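Local coordinates for protein lysyl oxidase (PDB 1W7C) that probably oxidises primary amines, lysyl side chains among them, with the help of copper and a topaquinone cofactor, at residues 8-13 against 289-295; 127-133 against 617-622; 593-599 against 626-631. All coordinates share one frame; numbering follows the deposited sequence.

In the fold
The N-terminal residues 8-13 open contact 1, which closes at 289-295 and lays this tail alongside strand 294-296 of the enzyme domain. Contact 2 opens inside that loop, at the end of strand 126-128 in a separate antiparallel sheet, and closes far later at 617-622, so the two contacts cross. Contact 3 opens at 593-599 and closes at 626-631, joining two loops of the enzyme domain; it follows contact 1 in series but crosses contact 2. Contacts 2 and 3 adjoin, centres about 14 Å apart, and N619 probably hydrogen-bonds to the backbone of both T594 and V628. Contact 1 lies on the opposite side of the chain's centre from the other two, about 46 Å from contact 2 between centres.

Contact 1 (8-13 against 289-295); sequences NENVEI and EGRRWAY
From N8 to I13, the N-terminal tail runs in the same direction as residues E289 to Y295, alongside the enzyme-domain strand 294-296, with water between much of the two backbones. Direct bonds close its ends. N8 ND2 donates almost straight to E289 O (2.8 Å, 173° at the hydrogen), the acceptor lying in the amide plane; I13 N reaches Y295 O at 2.9 Å, from above the carbonyl plane. Between them, one water joins N8 O, N10 OD1 and R291 N. With CG trans to its backbone N (chi1 -180°) and a bend at chi3, R291 spreads its guanidinium under the N10 amide: the planes are 6° apart, N10 ND2 standing 3.4 Å above the plane, while W293 CZ2 lies over the rim of the opposite face. Farther on, E12 CG sits over one face of the Y295 ring, 4.3 Å from its centroid, and A294 CB is touched by V11 CG1 and I13 CG2. R280 of the second subunit packs on N8 and V11. One side-chain and one backbone bond thus fix the two ends, while waters serve the polar backbone groups between them, beside the N10-R291 stack.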
loop_
_atom_site.group_PDB
_atom_site.type_symbol
_atom_site.label_atom_id
_atom_site.label_comp_id
_atom_site.label_asym_id
_atom_site.label_seq_id
_atom_site.Cartn_x
_atom_site.Cartn_y
_atom_site.Cartn_z
ATOM N N ASN A 8 13.527 29.949 -9.923
ATOM C CA ASN A 8 14.168 30.217 -8.652
ATOM C C ASN A 8 15.343 29.260 -8.459
ATOM O O ASN A 8 15.306 28.090 -8.876
ATOM C CB ASN A 8 13.176 30.026 -7.501
ATOM C CG ASN A 8 12.016 31.018 -7.559
ATOM O OD1 ASN A 8 12.194 32.207 -7.360
ATOM N ND2 ASN A 8 10.804 30.497 -7.755
ATOM N N GLU A 9 16.367 29.713 -7.761
ATOM C CA GLU A 9 17.551 28.867 -7.507
ATOM C C GLU A 9 17.368 27.903 -6.360
ATOM O O GLU A 9 16.508 28.102 -5.494
ATOM C CB GLU A 9 18.769 29.788 -7.254
ATOM C CG GLU A 9 19.136 30.691 -8.415
ATOM C CD GLU A 9 19.615 29.945 -9.652
ATOM O OE1 GLU A 9 20.418 28.998 -9.510
ATOM O OE2 GLU A 9 19.196 30.318 -10.773
ATOM N N ASN A 10 18.152 26.833 -6.376
ATOM C CA ASN A 10 18.164 25.900 -5.260
ATOM C C ASN A 10 18.630 26.630 -4.022
ATOM O O ASN A 10 19.562 27.459 -4.080
ATOM C CB ASN A 10 19.115 24.740 -5.518
ATOM C CG ASN A 10 18.773 23.950 -6.754
ATOM O OD1 ASN A 10 17.629 23.906 -7.185
ATOM N ND2 ASN A 10 19.774 23.261 -7.298
ATOM N N VAL A 11 17.987 26.345 -2.907
ATOM C CA VAL A 11 18.276 27.028 -1.656
ATOM C C VAL A 11 19.122 26.146 -0.778
ATOM O O VAL A 11 18.813 24.986 -0.573
ATOM C CB VAL A 11 16.972 27.395 -0.923
ATOM C CG1 VAL A 11 17.228 27.989 0.482
ATOM C CG2 VAL A 11 16.146 28.302 -1.777
ATOM N N GLU A 12 20.163 26.741 -0.205
ATOM C CA GLU A 12 20.968 26.091 0.826
ATOM C C GLU A 12 20.752 26.797 2.156
ATOM O O GLU A 12 20.511 28.030 2.194
ATOM C CB GLU A 12 22.447 26.129 0.421
ATOM C CG GLU A 12 22.753 25.159 -0.710
ATOM C CD GLU A 12 24.166 25.314 -1.247
ATOM O OE1 GLU A 12 25.131 24.945 -0.553
ATOM O OE2 GLU A 12 24.313 25.834 -2.366
ATOM N N ILE A 13 20.848 26.026 3.237
ATOM C CA ILE A 13 20.670 26.517 4.586
ATOM C C ILE A 13 21.793 26.063 5.478
ATOM O O ILE A 13 22.580 25.181 5.110
ATOM C CB ILE A 13 19.321 26.062 5.139
ATOM C CG1 ILE A 13 19.197 24.517 5.046
ATOM C CG2 ILE A 13 18.208 26.800 4.402
ATOM C CD1 ILE A 13 18.195 23.870 5.941
ATOM N N GLU A 289 8.606 26.269 -10.751
ATOM C CA GLU A 289 9.164 27.411 -10.017
ATOM C C GLU A 289 10.361 26.999 -9.168
ATOM O O GLU A 289 10.726 27.689 -8.222
ATOM C CB GLU A 289 8.084 28.084 -9.178
ATOM C CG GLU A 289 7.041 28.790 -10.038
ATOM C CD GLU A 289 6.096 29.681 -9.258
ATOM O OE1 GLU A 289 5.985 29.581 -8.027
ATOM O OE2 GLU A 289 5.445 30.488 -9.893
ATOM N N GLY A 290 11.013 25.906 -9.553
ATOM C CA GLY A 290 12.214 25.471 -8.882
ATOM C C GLY A 290 11.948 24.612 -7.665
ATOM O O GLY A 290 10.815 24.205 -7.338
ATOM N N ARG A 291 13.032 24.309 -6.969
ATOM C CA ARG A 291 13.087 23.302 -5.916
ATOM C C ARG A 291 12.574 23.878 -4.603
ATOM O O ARG A 291 12.842 25.032 -4.254
ATOM C CB ARG A 291 14.525 22.894 -5.785
ATOM C CG ARG A 291 14.785 21.839 -4.728
ATOM C CD ARG A 291 16.241 21.597 -4.500
ATOM N NE ARG A 291 16.878 20.912 -5.612
ATOM C CZ ARG A 291 18.175 20.594 -5.628
ATOM N NH1 ARG A 291 18.955 21.002 -4.647
ATOM N NH2 ARG A 291 18.701 19.909 -6.642
ATOM N N ARG A 292 11.844 23.044 -3.864
ATOM C CA ARG A 292 11.148 23.482 -2.637
ATOM C C ARG A 292 11.628 22.866 -1.314
ATOM O O ARG A 292 10.993 23.065 -0.275
ATOM C CB ARG A 292 9.623 23.281 -2.785
ATOM C CG ARG A 292 9.068 23.827 -4.093
ATOM C CD ARG A 292 7.605 24.072 -4.149
ATOM N NE ARG A 292 6.876 22.977 -3.500
ATOM C CZ ARG A 292 5.835 23.131 -2.689
ATOM N NH1 ARG A 292 5.256 24.325 -2.537
ATOM N NH2 ARG A 292 5.381 22.061 -2.030
ATOM N N TRP A 293 12.736 22.122 -1.389
ATOM C CA TRP A 293 13.469 21.628 -0.235
ATOM C C TRP A 293 14.850 22.283 -0.246
ATOM O O TRP A 293 15.358 22.691 -1.274
ATOM C CB TRP A 293 13.560 20.085 -0.236
ATOM C CG TRP A 293 14.136 19.477 -1.485
ATOM C CD1 TRP A 293 13.447 19.089 -2.594
ATOM C CD2 TRP A 293 15.514 19.123 -1.730
ATOM N NE1 TRP A 293 14.309 18.573 -3.535
ATOM C CE2 TRP A 293 15.583 18.594 -3.042
ATOM C CE3 TRP A 293 16.707 19.266 -1.007
ATOM C CZ2 TRP A 293 16.765 18.151 -3.606
ATOM C CZ3 TRP A 293 17.881 18.825 -1.570
ATOM C CH2 TRP A 293 17.907 18.290 -2.866
ATOM N N ALA A 294 15.425 22.411 0.934
ATOM C CA ALA A 294 16.726 23.048 1.148
ATOM C C ALA A 294 17.657 22.099 1.880
ATOM O O ALA A 294 17.227 21.110 2.461
ATOM C CB ALA A 294 16.571 24.343 1.924
ATOM N N TYR A 295 18.944 22.405 1.877
ATOM C CA TYR A 295 19.918 21.532 2.530
ATOM C C TYR A 295 21.183 22.288 2.869
ATOM O O TYR A 295 21.471 23.356 2.300
ATOM C CB TYR A 295 20.261 20.313 1.667
ATOM C CG TYR A 295 21.080 20.651 0.448
ATOM C CD1 TYR A 295 22.443 20.367 0.386
ATOM C CD2 TYR A 295 20.489 21.260 -0.640
ATOM C CE1 TYR A 295 23.192 20.697 -0.720
ATOM C CE2 TYR A 295 21.242 21.641 -1.773
ATOM C CZ TYR A 295 22.587 21.355 -1.801
ATOM O OH TYR A 295 23.332 21.663 -2.905
HETATM O O HOH W 1 15.458 25.536 -7.840
HETATM O O HOH W 2 7.933 31.591 -6.969
HETATM O O HOH W 3 22.096 23.037 -5.334
HETATM O O HOH W 4 15.462 24.934 -2.990
HETATM O O HOH W 5 18.138 22.896 -2.313
#

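Contact 2 (127-133 against 617-622); sequences LPFEVGH and ALNTNA
L127, at the end of strand 126-128, starts the contact, in which a short 3-10 turn from an antiparallel sheet meets the type I beta turn N619-A622 of the enzyme domain. Its CG lies trans to the backbone N (chi1 175°), which points its branched end at the loop: CD2 touches L618 CD2 at 3.8 Å, and CD1 meets both L618 O and A622 CB. The chain then turns through residues 129-130, closed by V131 N to P128 O and G132 N to F129 O. V131 lays its branched side chain along the far end of the opposing turn, CB 3.9 Å from A622 CB and CG1 3.4 Å from N621 O. Its own carbonyl O binds a water that also meets L618 O and N621 N. G132 contributes its carbonyl: N621 ND2 donates to G132 O at 2.9 Å, approaching nearly head-on (165° at the oxygen), while N621 OD1 accepts from Q178 N. An alanine at N621 would lose both bonds, and would probably leave G132 O and the Q178 N-H without these mates and weaken the tie between sheet and loop. H133 ends the segment. Its CB rests against L618 CD2, its ring meets W57 edge-to-face, and a water lying in the ring plane joins H133 ND1, at 3.2 Å, to A617 O.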
loop_
_atom_site.group_PDB
_atom_site.type_symbol
_atom_site.label_atom_id
_atom_site.label_comp_id
_atom_site.label_asym_id
_atom_site.label_seq_id
_atom_site.Cartn_x
_atom_site.Cartn_y
_atom_site.Cartn_z
ATOM N N LEU A 127 35.884 -12.029 17.557
ATOM C CA LEU A 127 35.094 -12.995 16.801
ATOM C C LEU A 127 36.032 -14.094 16.326
ATOM O O LEU A 127 36.929 -13.809 15.538
ATOM C CB LEU A 127 34.428 -12.293 15.614
ATOM C CG LEU A 127 33.630 -13.145 14.618
ATOM C CD1 LEU A 127 32.300 -13.520 15.244
ATOM C CD2 LEU A 127 33.428 -12.398 13.329
ATOM N N PRO A 128 35.871 -15.332 16.803
ATOM C CA PRO A 128 36.794 -16.412 16.425
ATOM C C PRO A 128 36.847 -16.661 14.914
ATOM O O PRO A 128 35.834 -16.556 14.211
ATOM C CB PRO A 128 36.200 -17.625 17.136
ATOM C CG PRO A 128 35.465 -17.073 18.274
ATOM C CD PRO A 128 34.846 -15.795 17.766
ATOM N N PHE A 129 38.014 -17.078 14.433
ATOM C CA PHE A 129 38.205 -17.403 13.032
ATOM C C PHE A 129 37.100 -18.312 12.476
ATOM O O PHE A 129 36.598 -18.073 11.384
ATOM C CB PHE A 129 39.566 -18.087 12.837
ATOM C CG PHE A 129 39.843 -18.451 11.403
ATOM C CD1 PHE A 129 40.352 -17.503 10.522
ATOM C CD2 PHE A 129 39.575 -19.738 10.928
ATOM C CE1 PHE A 129 40.591 -17.821 9.226
ATOM C CE2 PHE A 129 39.831 -20.057 9.621
ATOM C CZ PHE A 129 40.336 -19.099 8.768
ATOM N N GLU A 130 36.764 -19.386 13.195
ATOM C CA GLU A 130 35.795 -20.356 12.677
ATOM C C GLU A 130 34.457 -19.736 12.294
ATOM O O GLU A 130 33.838 -20.221 11.363
ATOM C CB GLU A 130 35.549 -21.522 13.622
ATOM C CG GLU A 130 36.736 -22.473 13.794
ATOM C CD GLU A 130 37.373 -22.934 12.481
ATOM O OE1 GLU A 130 38.609 -22.945 12.392
ATOM O OE2 GLU A 130 36.635 -23.343 11.555
ATOM N N VAL A 131 34.040 -18.688 13.007
ATOM C CA VAL A 131 32.759 -18.011 12.769
ATOM C C VAL A 131 33.006 -16.596 12.214
ATOM O O VAL A 131 32.180 -15.695 12.328
ATOM C CB VAL A 131 31.871 -17.973 14.041
ATOM C CG1 VAL A 131 31.432 -19.358 14.441
ATOM C CG2 VAL A 131 32.545 -17.265 15.198
ATOM N N GLY A 132 34.140 -16.432 11.571
ATOM C CA GLY A 132 34.611 -15.149 11.132
ATOM C C GLY A 132 33.815 -14.568 9.958
ATOM O O GLY A 132 32.935 -15.209 9.367
ATOM N N HIS A 133 34.116 -13.325 9.635
ATOM C CA HIS A 133 33.550 -12.671 8.464
ATOM C C HIS A 133 34.057 -13.355 7.204
ATOM O O HIS A 133 35.253 -13.709 7.090
ATOM C CB HIS A 133 33.953 -11.204 8.454
ATOM C CG HIS A 133 33.332 -10.418 7.350
ATOM N ND1 HIS A 133 31.976 -10.285 7.209
ATOM C CD2 HIS A 133 33.885 -9.774 6.300
ATOM C CE1 HIS A 133 31.721 -9.557 6.134
ATOM N NE2 HIS A 133 32.861 -9.273 5.543
ATOM N N ALA A 617 27.402 -6.972 10.982
ATOM C CA ALA A 617 28.039 -7.564 9.812
ATOM C C ALA A 617 28.782 -8.861 10.172
ATOM O O ALA A 617 29.173 -9.588 9.286
ATOM C CB ALA A 617 29.027 -6.584 9.178
ATOM N N LEU A 618 28.985 -9.066 11.472
ATOM C CA LEU A 618 29.718 -10.174 12.027
ATOM C C LEU A 618 28.801 -11.284 12.538
ATOM O O LEU A 618 29.287 -12.293 13.051
ATOM C CB LEU A 618 30.642 -9.657 13.151
ATOM C CG LEU A 618 31.673 -8.613 12.696
ATOM C CD1 LEU A 618 32.516 -8.169 13.884
ATOM C CD2 LEU A 618 32.540 -9.178 11.550
ATOM N N ASN A 619 27.483 -11.136 12.358
ATOM C CA ASN A 619 26.548 -12.130 12.878
ATOM C C ASN A 619 26.450 -13.432 12.085
ATOM O O ASN A 619 26.313 -14.502 12.661
ATOM C CB ASN A 619 25.112 -11.560 12.987
ATOM C CG ASN A 619 24.787 -11.062 14.368
ATOM O OD1 ASN A 619 25.645 -10.437 15.016
ATOM N ND2 ASN A 619 23.533 -11.209 14.791
ATOM N N THR A 620 26.483 -13.347 10.750
ATOM C CA THR A 620 25.893 -14.409 9.932
ATOM C C THR A 620 26.481 -15.804 10.129
ATOM O O THR A 620 25.732 -16.783 10.166
ATOM C CB THR A 620 25.883 -14.010 8.453
ATOM O OG1 THR A 620 25.072 -14.902 7.682
ATOM C CG2 THR A 620 27.250 -14.035 7.793
ATOM N N ASN A 621 27.815 -15.907 10.279
ATOM C CA ASN A 621 28.460 -17.227 10.494
ATOM C C ASN A 621 28.553 -17.664 11.943
ATOM O O ASN A 621 28.941 -18.800 12.225
ATOM C CB ASN A 621 29.833 -17.252 9.835
ATOM C CG ASN A 621 29.773 -16.969 8.355
ATOM O OD1 ASN A 621 28.991 -17.603 7.626
ATOM N ND2 ASN A 621 30.570 -16.011 7.892
ATOM N N ALA A 622 28.232 -16.769 12.860
ATOM C CA ALA A 622 28.318 -17.068 14.290
ATOM C C ALA A 622 26.958 -17.572 14.762
ATOM O O ALA A 622 26.152 -16.848 15.357
ATOM C CB ALA A 622 28.771 -15.822 15.058
HETATM O O HOH W 6 30.169 -14.083 11.131
HETATM O O HOH W 7 30.126 -12.138 9.051
#

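Contact 3 (593-599 against 626-631); sequences ETQNWAR and PPVNFN
Where two loops of the enzyme domain meet, an Asx turn at N629, just ahead of the calcium-binding residue F633, faces N596 and E593. N629 OD1 accepts from N631 N, two residues on, and from N596 ND2 at 2.9 Å, the two donors coming from opposite faces of the amide plane. N596 ND2 also gives a hydrogen bond to E593 OE2 (2.9 Å), and N629 ND2 reaches that same oxygen at 3.2 Å from the other face of the carboxylate, well above its plane. Next along, R599 NH2 donates to N631 OD1 at 2.8 Å; the oxygen lies at the guanidinium edge, near its plane, whereas the donor stands above the N631 carbonyl plane. NH2 has a second acceptor in F542 O. On the apolar side, W597 CB sits over the centre of the F630 ring, 3.7 Å from the centroid. With its CG between backbone N and carbonyl carbon (chi1 55°), W597 turns its indole edge toward that face in a T-shaped pair, planes at 87°. F603 and W647 meet F630 edge-to-face as well. A water bridges E593 O, N596 N and F630 N. Both N-H groups of the N596 amide are thus committed, which fixes its rotation, and the two amide donors on E593 OE2 would probably favour a charged carboxylate.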
loop_
_atom_site.group_PDB
_atom_site.type_symbol
_atom_site.label_atom_id
_atom_site.label_comp_id
_atom_site.label_asym_id
_atom_site.label_seq_id
_atom_site.Cartn_x
_atom_site.Cartn_y
_atom_site.Cartn_z
ATOM N N GLU A 593 20.513 -18.383 16.046
ATOM C CA GLU A 593 20.460 -17.250 16.963
ATOM C C GLU A 593 20.843 -15.927 16.314
ATOM O O GLU A 593 20.903 -14.917 16.999
ATOM C CB GLU A 593 21.372 -17.486 18.170
ATOM C CG GLU A 593 21.086 -18.738 18.966
ATOM C CD GLU A 593 19.755 -18.769 19.712
ATOM O OE1 GLU A 593 19.349 -19.885 20.128
ATOM O OE2 GLU A 593 19.108 -17.705 19.853
ATOM N N THR A 594 21.103 -15.934 15.003
ATOM C CA THR A 594 21.704 -14.802 14.338
ATOM C C THR A 594 20.744 -13.717 13.882
ATOM O O THR A 594 21.198 -12.620 13.525
ATOM C CB THR A 594 22.465 -15.265 13.119
ATOM O OG1 THR A 594 21.591 -16.045 12.300
ATOM C CG2 THR A 594 23.667 -16.163 13.483
ATOM N N GLN A 595 19.450 -13.994 13.849
ATOM C CA GLN A 595 18.437 -13.122 13.241
ATOM C C GLN A 595 17.128 -13.212 14.022
ATOM O O GLN A 595 16.042 -13.285 13.433
ATOM C CB GLN A 595 18.212 -13.482 11.781
ATOM C CG GLN A 595 19.458 -13.498 10.929
ATOM C CD GLN A 595 20.089 -12.154 10.736
ATOM O OE1 GLN A 595 19.579 -11.124 11.204
ATOM N NE2 GLN A 595 21.180 -12.125 9.942
ATOM N N ASN A 596 17.209 -13.164 15.352
ATOM C CA ASN A 596 16.052 -13.451 16.199
ATOM C C ASN A 596 14.960 -12.374 16.249
ATOM O O ASN A 596 13.912 -12.579 16.796
ATOM C CB ASN A 596 16.521 -13.789 17.603
ATOM C CG ASN A 596 17.182 -15.143 17.709
ATOM O OD1 ASN A 596 16.857 -16.066 16.943
ATOM N ND2 ASN A 596 18.032 -15.303 18.735
ATOM N N TRP A 597 15.224 -11.218 15.640
ATOM C CA TRP A 597 14.257 -10.147 15.456
ATOM C C TRP A 597 13.218 -10.441 14.380
ATOM O O TRP A 597 12.211 -9.749 14.326
ATOM C CB TRP A 597 15.012 -8.849 15.041
ATOM C CG TRP A 597 15.872 -9.024 13.837
ATOM C CD1 TRP A 597 17.172 -9.416 13.848
ATOM C CD2 TRP A 597 15.455 -9.040 12.493
ATOM N NE1 TRP A 597 17.606 -9.626 12.572
ATOM C CE2 TRP A 597 16.561 -9.395 11.716
ATOM C CE3 TRP A 597 14.257 -8.714 11.835
ATOM C CZ2 TRP A 597 16.509 -9.457 10.327
ATOM C CZ3 TRP A 597 14.228 -8.750 10.442
ATOM C CH2 TRP A 597 15.343 -9.117 9.717
ATOM N N ALA A 598 13.448 -11.461 13.542
ATOM C CA ALA A 598 12.674 -11.625 12.301
ATOM C C ALA A 598 11.433 -12.514 12.437
ATOM O O ALA A 598 10.788 -12.818 11.463
ATOM C CB ALA A 598 13.571 -12.113 11.195
ATOM N N ARG A 599 11.067 -12.836 13.674
ATOM C CA ARG A 599 10.063 -13.834 13.990
ATOM C C ARG A 599 8.676 -13.293 14.353
ATOM O O ARG A 599 7.744 -14.093 14.455
ATOM C CB ARG A 599 10.548 -14.705 15.149
ATOM C CG ARG A 599 10.885 -13.941 16.435
ATOM C CD ARG A 599 11.522 -14.819 17.475
ATOM N NE ARG A 599 12.049 -14.037 18.611
ATOM C CZ ARG A 599 11.330 -13.674 19.648
ATOM N NH1 ARG A 599 10.069 -14.037 19.783
ATOM N NH2 ARG A 599 11.908 -12.986 20.607
ATOM N N PRO A 626 26.325 -15.244 18.257
ATOM C CA PRO A 626 26.581 -14.029 17.483
ATOM C C PRO A 626 26.910 -12.829 18.355
ATOM O O PRO A 626 26.478 -12.776 19.510
ATOM C CB PRO A 626 25.266 -13.808 16.747
ATOM C CG PRO A 626 24.250 -14.386 17.664
ATOM C CD PRO A 626 24.916 -15.672 18.155
ATOM N N PRO A 627 27.679 -11.897 17.821
ATOM C CA PRO A 627 27.925 -10.628 18.512
ATOM C C PRO A 627 26.668 -10.009 19.086
ATOM O O PRO A 627 26.686 -9.624 20.274
ATOM C CB PRO A 627 28.618 -9.779 17.458
ATOM C CG PRO A 627 29.368 -10.777 16.644
ATOM C CD PRO A 627 28.427 -11.977 16.551
ATOM N N VAL A 628 25.589 -9.962 18.300
ATOM C CA VAL A 628 24.290 -9.530 18.789
ATOM C C VAL A 628 23.280 -10.663 18.639
ATOM O O VAL A 628 23.005 -11.141 17.513
ATOM C CB VAL A 628 23.800 -8.278 18.048
ATOM C CG1 VAL A 628 22.327 -7.997 18.404
ATOM C CG2 VAL A 628 24.656 -7.070 18.404
ATOM N N ASN A 629 22.737 -11.072 19.781
ATOM C CA ASN A 629 21.555 -11.899 19.826
ATOM C C ASN A 629 20.417 -10.980 20.237
ATOM O O ASN A 629 20.375 -10.521 21.364
ATOM C CB ASN A 629 21.735 -13.044 20.799
ATOM C CG ASN A 629 20.532 -13.984 20.810
ATOM O OD1 ASN A 629 19.401 -13.553 20.550
ATOM N ND2 ASN A 629 20.762 -15.260 21.117
ATOM N N PHE A 630 19.528 -10.687 19.290
ATOM C CA PHE A 630 18.460 -9.721 19.516
ATOM C C PHE A 630 17.614 -10.079 20.746
ATOM O O PHE A 630 17.088 -9.206 21.399
ATOM C CB PHE A 630 17.597 -9.615 18.275
ATOM C CG PHE A 630 16.409 -8.695 18.418
ATOM C CD1 PHE A 630 16.566 -7.330 18.291
ATOM C CD2 PHE A 630 15.154 -9.199 18.716
ATOM C CE1 PHE A 630 15.491 -6.464 18.397
ATOM C CE2 PHE A 630 14.062 -8.330 18.825
ATOM C CZ PHE A 630 14.247 -6.970 18.702
ATOM N N ASN A 631 17.432 -11.375 21.014
ATOM C CA ASN A 631 16.602 -11.771 22.116
ATOM C C ASN A 631 17.142 -11.300 23.466
ATOM O O ASN A 631 16.383 -11.214 24.413
ATOM C CB ASN A 631 16.432 -13.297 22.126
ATOM C CG ASN A 631 15.465 -13.787 21.074
ATOM O OD1 ASN A 631 14.741 -12.980 20.452
ATOM N ND2 ASN A 631 15.477 -15.098 20.823
HETATM O O HOH W 8 19.609 -12.415 16.853
HETATM O O HOH W 9 17.774 -16.875 21.910
HETATM O O HOH W 10 14.139 -16.760 18.757
#